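Local coordinates for cytochrome c-552/4 domain-containing protein (PDB 4QO5) that is of unproven function but, as a membrane-associated octaheme cytochrome c, probably passes electrons along its chain of covalently bound hemes, at residues 400-403 with 404-407; 443-447 with 448-452; 18-21 with 22-26; 128-131 with 132-136. One frame throughout, in Å; residues are numbered along the deposited sequence.

Interaction 1 of 4, residues 400-403 with 404-407. With HEC (heme c), chain I.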
# COMPACT_ATOMS: atom_id res chain seq x y z
N ARG A 400 9.31 26.66 -12.59
CA ARG A 400 9.80 25.45 -13.23
C ARG A 400 11.33 25.39 -13.19
O ARG A 400 11.91 24.36 -12.85
CB ARG A 400 9.30 25.34 -14.67
CG ARG A 400 9.70 24.01 -15.28
CD ARG A 400 9.57 23.95 -16.79
NE ARG A 400 8.19 23.87 -17.22
CZ ARG A 400 7.76 23.14 -18.24
NH1 ARG A 400 8.61 22.41 -18.95
NH2 ARG A 400 6.48 23.15 -18.56
N GLU A 401 11.97 26.52 -13.48
CA GLU A 401 13.42 26.60 -13.47
C GLU A 401 14.01 26.38 -12.07
O GLU A 401 15.06 25.74 -11.92
CB GLU A 401 13.88 27.96 -14.03
CG GLU A 401 15.37 28.19 -13.97
CD GLU A 401 15.74 29.57 -14.50
OE1 GLU A 401 15.93 30.50 -13.68
OE2 GLU A 401 15.82 29.73 -15.74
N GLN A 402 13.33 26.89 -11.04
CA GLN A 402 13.78 26.62 -9.67
C GLN A 402 13.71 25.14 -9.33
O GLN A 402 14.58 24.63 -8.63
CB GLN A 402 12.96 27.41 -8.64
CG GLN A 402 13.06 26.82 -7.23
CD GLN A 402 14.36 27.17 -6.50
OE1 GLN A 402 14.48 28.25 -5.92
NE2 GLN A 402 15.33 26.24 -6.51
N MET A 403 12.68 24.45 -9.80
CA MET A 403 12.57 23.02 -9.51
C MET A 403 13.71 22.26 -10.22
O MET A 403 14.35 21.39 -9.64
CB MET A 403 11.21 22.46 -9.92
CG MET A 403 10.99 20.96 -9.58
SD MET A 403 10.82 20.67 -7.80
CE MET A 403 12.37 19.87 -7.44
N VAL A 404 13.95 22.61 -11.48
CA VAL A 404 15.01 21.97 -12.26
C VAL A 404 16.37 22.16 -11.57
O VAL A 404 17.21 21.27 -11.59
CB VAL A 404 14.99 22.47 -13.71
CG1 VAL A 404 16.24 22.00 -14.51
CG2 VAL A 404 13.70 22.01 -14.38
N LYS A 405 16.55 23.29 -10.91
CA LYS A 405 17.79 23.57 -10.16
C LYS A 405 17.97 22.56 -9.01
O LYS A 405 19.10 22.16 -8.70
CB LYS A 405 17.77 25.02 -9.65
CG LYS A 405 19.07 25.50 -9.02
CD LYS A 405 18.98 26.99 -8.64
CE LYS A 405 20.05 27.37 -7.65
NZ LYS A 405 20.02 28.83 -7.32
N ILE A 406 16.87 22.15 -8.38
CA ILE A 406 16.93 21.09 -7.39
C ILE A 406 17.34 19.76 -8.02
O ILE A 406 18.27 19.12 -7.53
CB ILE A 406 15.60 20.91 -6.63
CG1 ILE A 406 15.28 22.20 -5.86
CG2 ILE A 406 15.69 19.70 -5.69
CD1 ILE A 406 13.93 22.18 -5.13
N CYS A 407 16.67 19.35 -9.11
CA CYS A 407 17.04 18.10 -9.78
C CYS A 407 18.50 18.09 -10.18
O CYS A 407 19.14 17.02 -10.18
CB CYS A 407 16.25 17.88 -11.07
SG CYS A 407 14.55 18.37 -10.98
FE HEC I . 16.09 11.82 -9.63
CHA HEC I . 16.17 8.58 -10.70
CHB HEC I . 14.12 12.66 -12.35
CHC HEC I . 15.61 14.95 -8.37
CHD HEC I . 18.58 11.26 -7.44
NA HEC I . 15.29 10.82 -11.18
C1A HEC I . 15.43 9.45 -11.45
C2A HEC I . 14.65 9.12 -12.63
C3A HEC I . 14.11 10.26 -13.07
C4A HEC I . 14.49 11.33 -12.19
CMA HEC I . 13.20 10.41 -14.30
CAA HEC I . 14.51 7.71 -13.29
CBA HEC I . 13.27 7.01 -12.73
CGA HEC I . 12.83 5.83 -13.57
O1A HEC I . 13.36 5.65 -14.70
O2A HEC I . 11.93 5.06 -13.13
NB HEC I . 15.10 13.51 -10.26
C1B HEC I . 14.24 13.58 -11.34
C2B HEC I . 13.47 14.79 -11.25
C3B HEC I . 13.86 15.42 -10.13
C4B HEC I . 14.91 14.63 -9.51
CMB HEC I . 12.40 15.12 -12.33
CAB HEC I . 13.32 16.70 -9.42
CBB HEC I . 11.90 17.19 -9.81
NC HEC I . 16.93 12.88 -8.24
C1C HEC I . 16.57 14.14 -7.81
C2C HEC I . 17.46 14.57 -6.76
C3C HEC I . 18.10 13.45 -6.39
C4C HEC I . 17.91 12.45 -7.40
CMC HEC I . 17.13 15.84 -5.93
CAC HEC I . 19.11 13.09 -5.27
CBC HEC I . 18.92 13.80 -3.92
ND HEC I . 17.20 10.20 -9.15
C1D HEC I . 18.23 10.20 -8.22
C2D HEC I . 18.87 8.91 -8.17
C3D HEC I . 18.10 8.09 -9.19
C4D HEC I . 17.10 8.95 -9.74
CMD HEC I . 20.05 8.48 -7.29
CAD HEC I . 18.35 6.62 -9.55
CBD HEC I . 19.08 6.61 -10.89
CGD HEC I . 18.75 5.33 -11.64
O1D HEC I . 17.66 5.28 -12.28
O2D HEC I . 19.57 4.38 -11.64
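Met403 and Ile406 meet one helical turn apart, where the methionine's terminal methyl lies between the isoleucine and the edge of a heme c. Met403 CE sits 3.5 Å from Ile406 CB, a tight carbon contact, and is also close to the CG2 and CD1 branches. On its other flank Met403 CE reaches CBB of the heme at 3.6 Å. The chain leaves the backbone with CG anti to the backbone N (chi1 -177°), then bends at chi2 and chi3, which carries the methyl forward to the next turn, against Ile406. A flexible, unbranched methionine can make this double contact, while the branched isoleucine offers a broad apolar wall. Cys407, the first cysteine of a CxxCH motif, is joined through SG to heme atom CAB by a thioether that is modelled stretched.

Backbone bonds hold this first shell in place. Cys407 N donates to Met403 O at 3.1 Å with an N-H...O angle of 162°, fixing the thioether cysteine directly to the turn that carries the methionine. Val404 N bonds Arg400 O at 3.0 Å, and Val404 CG2 lies 3.3 Å from that same oxygen. Gln402 lays NE2 4.1 Å from Ile406 CG1 and spends that amide on Ile301 O.

Helix 393-407 is clasped on several sides. Val404 and Cys407 pack on helix 413-447, where Arg400 forms a salt bridge with Asp424; Gln402 and Ile406 touch Ala302 of strand 300-302; and Trp313, from a loop, meets Met403.

Interaction 2 of 4, residues 443-447 with 448-452. With CA (calcium ion), chain J.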
# COMPACT_ATOMS: atom_id res chain seq x y z
N LYS A 443 -24.36 14.41 -22.07
CA LYS A 443 -25.26 13.49 -22.76
C LYS A 443 -26.16 12.74 -21.78
O LYS A 443 -27.34 12.50 -22.05
CB LYS A 443 -24.47 12.48 -23.61
CG LYS A 443 -23.77 13.11 -24.80
CD LYS A 443 -23.14 12.05 -25.71
CE LYS A 443 -22.65 12.69 -27.01
NZ LYS A 443 -21.66 11.85 -27.74
N ALA A 444 -25.61 12.38 -20.63
CA ALA A 444 -26.38 11.69 -19.59
C ALA A 444 -27.50 12.59 -19.07
O ALA A 444 -28.62 12.14 -18.82
CB ALA A 444 -25.48 11.26 -18.45
N TRP A 445 -27.19 13.88 -18.89
CA TRP A 445 -28.19 14.81 -18.41
C TRP A 445 -29.24 15.08 -19.49
O TRP A 445 -30.43 15.17 -19.21
CB TRP A 445 -27.54 16.12 -17.98
CG TRP A 445 -26.78 16.04 -16.70
CD1 TRP A 445 -27.00 15.18 -15.65
CD2 TRP A 445 -25.67 16.86 -16.32
NE1 TRP A 445 -26.09 15.41 -14.65
CE2 TRP A 445 -25.26 16.45 -15.03
CE3 TRP A 445 -24.99 17.91 -16.94
CZ2 TRP A 445 -24.19 17.04 -14.36
CZ3 TRP A 445 -23.93 18.50 -16.27
CH2 TRP A 445 -23.54 18.06 -15.00
N GLN A 446 -28.78 15.19 -20.73
CA GLN A 446 -29.66 15.43 -21.87
C GLN A 446 -30.66 14.30 -22.10
O GLN A 446 -31.80 14.54 -22.51
CB GLN A 446 -28.84 15.64 -23.14
CG GLN A 446 -29.63 16.19 -24.31
CD GLN A 446 -29.89 17.68 -24.20
OE1 GLN A 446 -28.97 18.47 -23.97
NE2 GLN A 446 -31.15 18.07 -24.37
N SER A 447 -30.24 13.07 -21.85
CA SER A 447 -31.05 11.90 -22.17
C SER A 447 -31.91 11.47 -20.99
O SER A 447 -32.78 10.60 -21.12
CB SER A 447 -30.17 10.73 -22.62
OG SER A 447 -29.51 10.14 -21.52
N GLY A 448 -31.67 12.06 -19.83
CA GLY A 448 -32.46 11.76 -18.65
C GLY A 448 -31.94 10.60 -17.82
O GLY A 448 -32.61 10.15 -16.90
N LEU A 449 -30.75 10.12 -18.14
CA LEU A 449 -30.14 9.06 -17.33
C LEU A 449 -29.76 9.61 -15.96
O LEU A 449 -29.78 8.88 -14.96
CB LEU A 449 -28.91 8.47 -18.04
CG LEU A 449 -28.09 7.43 -17.28
CD1 LEU A 449 -28.94 6.23 -16.85
CD2 LEU A 449 -26.92 6.97 -18.13
N ALA A 450 -29.44 10.90 -15.92
CA ALA A 450 -29.11 11.58 -14.67
C ALA A 450 -29.81 12.93 -14.61
O ALA A 450 -30.16 13.50 -15.65
CB ALA A 450 -27.61 11.76 -14.54
N HIS A 451 -30.00 13.44 -13.40
CA HIS A 451 -30.71 14.69 -13.15
C HIS A 451 -29.75 15.78 -12.70
O HIS A 451 -28.80 15.52 -11.97
CB HIS A 451 -31.79 14.48 -12.07
CG HIS A 451 -32.28 15.75 -11.43
ND1 HIS A 451 -31.84 16.18 -10.19
CD2 HIS A 451 -33.17 16.67 -11.86
CE1 HIS A 451 -32.44 17.31 -9.89
NE2 HIS A 451 -33.25 17.64 -10.88
N VAL A 452 -29.99 17.01 -13.13
CA VAL A 452 -29.14 18.11 -12.72
C VAL A 452 -29.97 19.38 -12.50
O VAL A 452 -30.98 19.60 -13.17
CB VAL A 452 -28.00 18.36 -13.73
CG1 VAL A 452 -28.54 18.96 -15.03
CG2 VAL A 452 -26.92 19.25 -13.13
CA CA J . -27.62 14.35 -10.34
O HOH W 1 -31.64 15.14 -16.95
O HOH W 2 -29.56 14.79 -9.05
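The Trp445 indole carries Val452 over one face and has Ala450 O at its edge, near the ring plane. Val452 CB stands 3.6 Å from the centroid of the five-membered ring in a CH-pi contact, 10° off the normal. Its two methyls spread over that same face: CG1 over CG and CD2, CG2 over CZ2. Ala450 CB, small enough to fit, touches Trp445 CD1 at 3.6 Å. Beyond, the His451 ring meets water 2 at its edge, and that water and His451 O, at 2.3 Å, both bind the calcium ion.

Trp445 NE1 donates to Glu466, itself a calcium ligand, so the indole is a second-shell group; an alanine here would probably leave that carboxylate without its donor and Val452 without its platform.

Gly448 turns the chain with positive phi, where any CB would clash with Ser447 O. Weak bonds from Leu449 N to Ala444 O and from Gly448 N to Trp445 O fit a Schellman motif, and Ala450 N adds a 3.3 Å bond to Ala444 O. Water 1 bridges Trp445 O and Ala450 O.

Ala444 and Leu449 pack together against Ile465 of helix 464-485 and Leu512 of helix 498-520, while Arg513 of the third subunit bonds Gly448 O and Leu449 O.

Interaction 3 of 4, residues 18-21 with 22-26. With HEC (heme c), chain B.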
# COMPACT_ATOMS: atom_id res chain seq x y z
N PRO A 18 11.03 27.80 35.99
CA PRO A 18 10.41 27.28 37.22
C PRO A 18 9.02 26.75 36.95
O PRO A 18 8.60 25.76 37.55
CB PRO A 18 10.34 28.50 38.13
CG PRO A 18 11.42 29.41 37.64
CD PRO A 18 11.55 29.17 36.16
N GLN A 19 8.30 27.41 36.05
CA GLN A 19 6.94 26.97 35.73
C GLN A 19 6.95 25.60 35.09
O GLN A 19 6.22 24.70 35.50
CB GLN A 19 6.25 27.96 34.80
CG GLN A 19 6.00 29.32 35.45
CD GLN A 19 7.08 30.34 35.12
OE1 GLN A 19 8.23 29.99 34.82
NE2 GLN A 19 6.72 31.62 35.18
N THR A 20 7.80 25.44 34.08
CA THR A 20 7.85 24.18 33.36
C THR A 20 8.29 23.05 34.29
O THR A 20 7.79 21.93 34.18
CB THR A 20 8.68 24.29 32.07
OG1 THR A 20 7.90 25.00 31.10
CG2 THR A 20 9.04 22.90 31.48
N LYS A 21 9.18 23.34 35.23
CA LYS A 21 9.60 22.33 36.19
C LYS A 21 8.41 21.80 36.98
O LYS A 21 8.34 20.62 37.30
CB LYS A 21 10.67 22.85 37.15
CG LYS A 21 12.05 23.00 36.52
CD LYS A 21 13.09 23.33 37.59
CE LYS A 21 14.51 23.00 37.12
NZ LYS A 21 15.52 23.22 38.19
N THR A 22 7.46 22.67 37.28
CA THR A 22 6.24 22.26 37.95
C THR A 22 5.37 21.37 37.06
O THR A 22 4.89 20.31 37.50
CB THR A 22 5.45 23.47 38.46
OG1 THR A 22 6.29 24.24 39.33
CG2 THR A 22 4.23 23.01 39.24
N CYS A 23 5.18 21.77 35.80
CA CYS A 23 4.43 20.92 34.86
C CYS A 23 5.06 19.54 34.76
O CYS A 23 4.37 18.53 34.79
CB CYS A 23 4.41 21.49 33.45
SG CYS A 23 4.44 23.28 33.31
N LEU A 24 6.39 19.51 34.60
CA LEU A 24 7.08 18.24 34.40
C LEU A 24 6.97 17.34 35.60
O LEU A 24 6.86 16.12 35.46
CB LEU A 24 8.56 18.47 34.13
CG LEU A 24 8.87 19.14 32.79
CD1 LEU A 24 10.36 19.47 32.72
CD2 LEU A 24 8.46 18.22 31.64
N SER A 25 7.04 17.93 36.79
CA SER A 25 7.06 17.12 38.01
C SER A 25 5.78 16.31 38.12
O SER A 25 5.76 15.23 38.72
CB SER A 25 7.30 17.98 39.25
OG SER A 25 6.18 18.80 39.51
N CYS A 26 4.71 16.82 37.53
CA CYS A 26 3.46 16.08 37.54
C CYS A 26 3.22 15.26 36.28
O CYS A 26 2.83 14.09 36.35
CB CYS A 26 2.28 16.99 37.77
SG CYS A 26 0.85 15.98 38.12
FE HEC B . -1.40 19.52 33.23
CHA HEC B . -4.07 18.16 31.58
CHB HEC B . -0.40 21.10 30.42
CHC HEC B . 0.65 21.46 35.10
CHD HEC B . -1.81 17.39 35.85
NA HEC B . -2.10 19.58 31.33
C1A HEC B . -3.30 19.07 30.89
C2A HEC B . -3.57 19.64 29.59
C3A HEC B . -2.56 20.46 29.27
C4A HEC B . -1.61 20.43 30.36
CMA HEC B . -2.40 21.29 27.97
CAA HEC B . -4.83 19.36 28.74
CBA HEC B . -5.96 20.15 29.40
CGA HEC B . -7.22 20.17 28.59
O1A HEC B . -7.35 19.39 27.60
O2A HEC B . -8.11 20.99 28.92
NB HEC B . -0.08 20.94 32.81
C1B HEC B . 0.12 21.55 31.59
C2B HEC B . 0.91 22.73 31.77
C3B HEC B . 1.14 22.83 33.09
C4B HEC B . 0.57 21.69 33.75
CMB HEC B . 1.29 23.66 30.58
CAB HEC B . 1.86 23.88 33.96
CBB HEC B . 1.79 25.32 33.41
NC HEC B . -0.67 19.42 35.11
C1C HEC B . 0.08 20.38 35.74
C2C HEC B . 0.34 19.96 37.10
C3C HEC B . -0.54 18.98 37.37
C4C HEC B . -1.06 18.52 36.09
CMC HEC B . 0.91 21.00 38.09
CAC HEC B . -0.83 18.24 38.71
CBC HEC B . -0.85 19.01 40.05
ND HEC B . -2.73 18.01 33.64
C1D HEC B . -2.67 17.22 34.79
C2D HEC B . -3.66 16.17 34.68
C3D HEC B . -4.37 16.42 33.35
C4D HEC B . -3.73 17.57 32.77
CMD HEC B . -3.94 15.06 35.71
CAD HEC B . -5.52 15.58 32.74
CBD HEC B . -4.97 14.20 32.38
CGD HEC B . -6.06 13.35 31.78
O1D HEC B . -5.85 12.12 31.67
O2D HEC B . -7.15 13.89 31.43
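Pro18 O is gripped twice by one residue: Thr22 N and Thr22 OG1 each donate to it at 3.3 Å, reaching the carbonyl from opposite faces of its plane. Proline suits the first turn of helix 18-30, where no backbone N-H is needed from it, and threonine one turn later adds a hydroxyl to the ordinary helical bond. That hydroxyl lies anti to the carbonyl carbon of Thr22 (chi1 -57°), which leads it back toward the start of the helix.

The backbone continues with Leu24 N to Thr20 O, a short 2.8 Å bond that is close to straight at 165°, and Cys23 N to Gln19 O at 3.1 Å. Across the same turn Thr20 CG2 rests 3.9 Å from Leu24 CD1, giving the threonine two jobs, since its OG1 is bonded to Glu81 and to Tyr80 N. Ser25, small and polar, folds OG back to Thr22 O at 2.8 Å, a carbonyl to which Ser25 N and Cys26 N make weak bonds.

Cys23 SG and Cys26 SG are linked to heme atoms CAB and CAC by thioethers, both stretched in the model. Their first torsions differ: SG of Cys23 stays beside its backbone N, while that of Cys26 is anti to it, and both sulfurs thereby reach one porphyrin. Two cysteines three residues apart, followed at once by His27, an axial ligand of the heme iron, make this the classical CxxCH attachment site of a c-type cytochrome.

Interaction 4 of 4, residues 128-131 with 132-136. With HEC (heme c), chain G.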
# COMPACT_ATOMS: atom_id res chain seq x y z
N TRP A 128 -5.64 27.95 4.28
CA TRP A 128 -7.00 28.29 3.89
C TRP A 128 -7.84 27.09 3.49
O TRP A 128 -8.95 27.25 2.95
CB TRP A 128 -6.96 29.33 2.76
CG TRP A 128 -6.48 30.67 3.24
CD1 TRP A 128 -5.21 31.16 3.15
CD2 TRP A 128 -7.25 31.66 3.93
NE1 TRP A 128 -5.14 32.41 3.74
CE2 TRP A 128 -6.38 32.73 4.22
CE3 TRP A 128 -8.59 31.74 4.33
CZ2 TRP A 128 -6.82 33.87 4.89
CZ3 TRP A 128 -9.02 32.88 5.00
CH2 TRP A 128 -8.13 33.93 5.27
N ALA A 129 -7.33 25.89 3.77
CA ALA A 129 -7.90 24.65 3.25
C ALA A 129 -9.34 24.39 3.69
O ALA A 129 -10.12 23.83 2.92
CB ALA A 129 -7.01 23.42 3.60
N TYR A 130 -9.71 24.78 4.91
CA TYR A 130 -11.10 24.61 5.31
C TYR A 130 -12.02 25.49 4.46
O TYR A 130 -13.04 25.01 3.97
CB TYR A 130 -11.31 24.90 6.81
CG TYR A 130 -12.78 24.89 7.21
CD1 TYR A 130 -13.41 23.71 7.60
CD2 TYR A 130 -13.54 26.07 7.18
CE1 TYR A 130 -14.74 23.71 7.95
CE2 TYR A 130 -14.88 26.07 7.52
CZ TYR A 130 -15.47 24.89 7.91
OH TYR A 130 -16.80 24.89 8.26
N TYR A 131 -11.67 26.76 4.30
CA TYR A 131 -12.49 27.66 3.50
C TYR A 131 -12.47 27.32 2.01
O TYR A 131 -13.50 27.40 1.33
CB TYR A 131 -12.09 29.13 3.75
CG TYR A 131 -12.33 29.48 5.20
CD1 TYR A 131 -13.61 29.73 5.67
CD2 TYR A 131 -11.28 29.52 6.10
CE1 TYR A 131 -13.84 30.04 7.00
CE2 TYR A 131 -11.50 29.82 7.44
CZ TYR A 131 -12.77 30.08 7.88
OH TYR A 131 -12.98 30.38 9.20
N ASN A 132 -11.31 26.91 1.52
CA ASN A 132 -11.21 26.47 0.12
C ASN A 132 -12.19 25.36 -0.21
O ASN A 132 -12.80 25.35 -1.28
CB ASN A 132 -9.78 26.05 -0.24
CG ASN A 132 -8.83 27.23 -0.33
OD1 ASN A 132 -9.26 28.37 -0.46
ND2 ASN A 132 -7.53 26.96 -0.23
N LEU A 133 -12.35 24.43 0.74
CA LEU A 133 -13.26 23.31 0.58
C LEU A 133 -14.69 23.68 0.94
O LEU A 133 -15.61 23.51 0.14
CB LEU A 133 -12.81 22.13 1.45
CG LEU A 133 -13.64 20.87 1.28
CD1 LEU A 133 -13.57 20.45 -0.17
CD2 LEU A 133 -13.13 19.76 2.19
N MET A 134 -14.88 24.18 2.15
CA MET A 134 -16.22 24.23 2.73
C MET A 134 -17.00 25.49 2.37
O MET A 134 -18.23 25.48 2.36
CB MET A 134 -16.15 24.03 4.25
CG MET A 134 -15.58 22.64 4.61
SD MET A 134 -16.75 21.29 4.33
CE MET A 134 -17.75 21.40 5.83
N HIS A 135 -16.29 26.57 2.06
CA HIS A 135 -16.93 27.82 1.66
C HIS A 135 -16.93 28.02 0.14
O HIS A 135 -17.20 29.11 -0.35
CB HIS A 135 -16.28 29.00 2.36
CG HIS A 135 -16.69 29.13 3.80
ND1 HIS A 135 -16.92 30.35 4.40
CD2 HIS A 135 -16.93 28.19 4.74
CE1 HIS A 135 -17.28 30.15 5.66
NE2 HIS A 135 -17.30 28.85 5.89
N ASN A 136 -16.61 26.97 -0.59
CA ASN A 136 -16.83 26.95 -2.03
C ASN A 136 -18.11 26.17 -2.27
O ASN A 136 -18.18 24.97 -1.95
CB ASN A 136 -15.64 26.27 -2.74
CG ASN A 136 -15.75 26.32 -4.25
OD1 ASN A 136 -16.78 25.94 -4.83
ND2 ASN A 136 -14.69 26.80 -4.91
FE HEC G . -0.10 18.65 1.81
CHA HEC G . -1.78 20.66 -0.46
CHB HEC G . 2.76 18.86 -0.10
CHC HEC G . 1.67 17.21 4.35
CHD HEC G . -2.97 18.06 3.48
NA HEC G . 0.42 19.62 0.08
C1A HEC G . -0.46 20.34 -0.72
C2A HEC G . 0.27 20.76 -1.90
C3A HEC G . 1.53 20.27 -1.81
C4A HEC G . 1.64 19.53 -0.57
CMA HEC G . 2.68 20.43 -2.83
CAA HEC G . -0.35 21.59 -3.05
CBA HEC G . -0.41 23.08 -2.70
CGA HEC G . -1.71 23.41 -2.01
O1A HEC G . -1.64 24.02 -0.91
O2A HEC G . -2.80 23.06 -2.54
NB HEC G . 1.81 18.12 2.06
C1B HEC G . 2.86 18.34 1.18
C2B HEC G . 4.10 17.96 1.84
C3B HEC G . 3.78 17.56 3.09
C4B HEC G . 2.35 17.61 3.22
CMB HEC G . 5.50 18.13 1.20
CAB HEC G . 4.60 17.13 4.33
CBB HEC G . 6.05 17.68 4.47
NC HEC G . -0.55 17.75 3.55
C1C HEC G . 0.32 17.27 4.49
C2C HEC G . -0.45 16.58 5.53
C3C HEC G . -1.67 17.14 5.42
C4C HEC G . -1.80 17.69 4.09
CMC HEC G . 0.32 16.26 6.84
CAC HEC G . -2.97 17.04 6.28
CBC HEC G . -2.84 16.89 7.82
ND HEC G . -2.08 19.26 1.53
C1D HEC G . -3.11 18.89 2.40
C2D HEC G . -4.34 19.49 1.97
C3D HEC G . -3.98 20.32 0.75
C4D HEC G . -2.55 20.12 0.55
CMD HEC G . -5.73 19.34 2.63
CAD HEC G . -4.93 21.20 -0.09
CBD HEC G . -4.84 22.64 0.41
CGD HEC G . -5.70 23.50 -0.49
O1D HEC G . -5.29 23.73 -1.66
O2D HEC G . -6.77 23.97 -0.02
O HOH W 3 -17.86 27.48 8.56
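Tyr130 lies across Met134 and beside His135 in an aromatic cluster, completed by Tyr131, at the C-terminal end of the short helix 129-134. Its CB sets CG anti to the backbone N (chi1 173°), and this swings the ring along the helix over the following turn. CD1 and CE1 then pass above Met134 CG, with CE1 at 3.6 Å, and CZ stands 3.8 Å from Met134 CB, whose methylene makes a CH-pi contact with the ring face. Along the other side of the ring, CD2 lies over the centre of the Tyr131 ring, and CE2 comes within 4.0 Å of His135 NE2. At the tip, OH accepts a hydrogen bond from water 3 at 2.8 Å, and the same water is bonded to His135 NE2. The hydroxyl is also bonded to Glu159.

A leucine in place of Tyr130 would keep some apolar bulk, but water 3 and Glu159 would probably each lose the phenolic partner, and Met134 would lose its flat platform.

Tyr131 presents its edge to the face of His135 in a T-shaped pair, centroids 4.8 Å apart and planes at 84°; Tyr131 CD1 sits above the middle of the imidazole. The backbone bond from His135 N to Tyr131 O, at 3.0 Å, holds the two residues in step. Leu133, apolar, packs on Cys167 and His171 of helix 167-171; His171 is an axial ligand of another heme's iron.

Asn132 suits its place because an amide can serve several partners: OD1 bonds His331 N weakly, and ND2 donates both to Gly329 O and to heme propionate oxygen O2D, 3.1 Å away and almost straight at 173°.

Along the chain the contacts come in the order 3, 4, 1, 2, each complete before the next begins, and none touches another. Interactions 2 and 3 are the farthest apart, their centres about 66 Å from each other on opposite sides of the chain's centre; interaction 4 is the most central, about 30 Å from interaction 1 and 29 Å from interaction 2, centre to centre. Interactions 1 and 2 lie on the successive helices 393-407 and 413-447. Interactions 1 and 3 carry thioether-linked hemes and interaction 4 bonds a propionate of a third, consistent with electron transfer across a large multiheme protein, whereas interaction 2 ends a long helix at a calcium site near the third subunit.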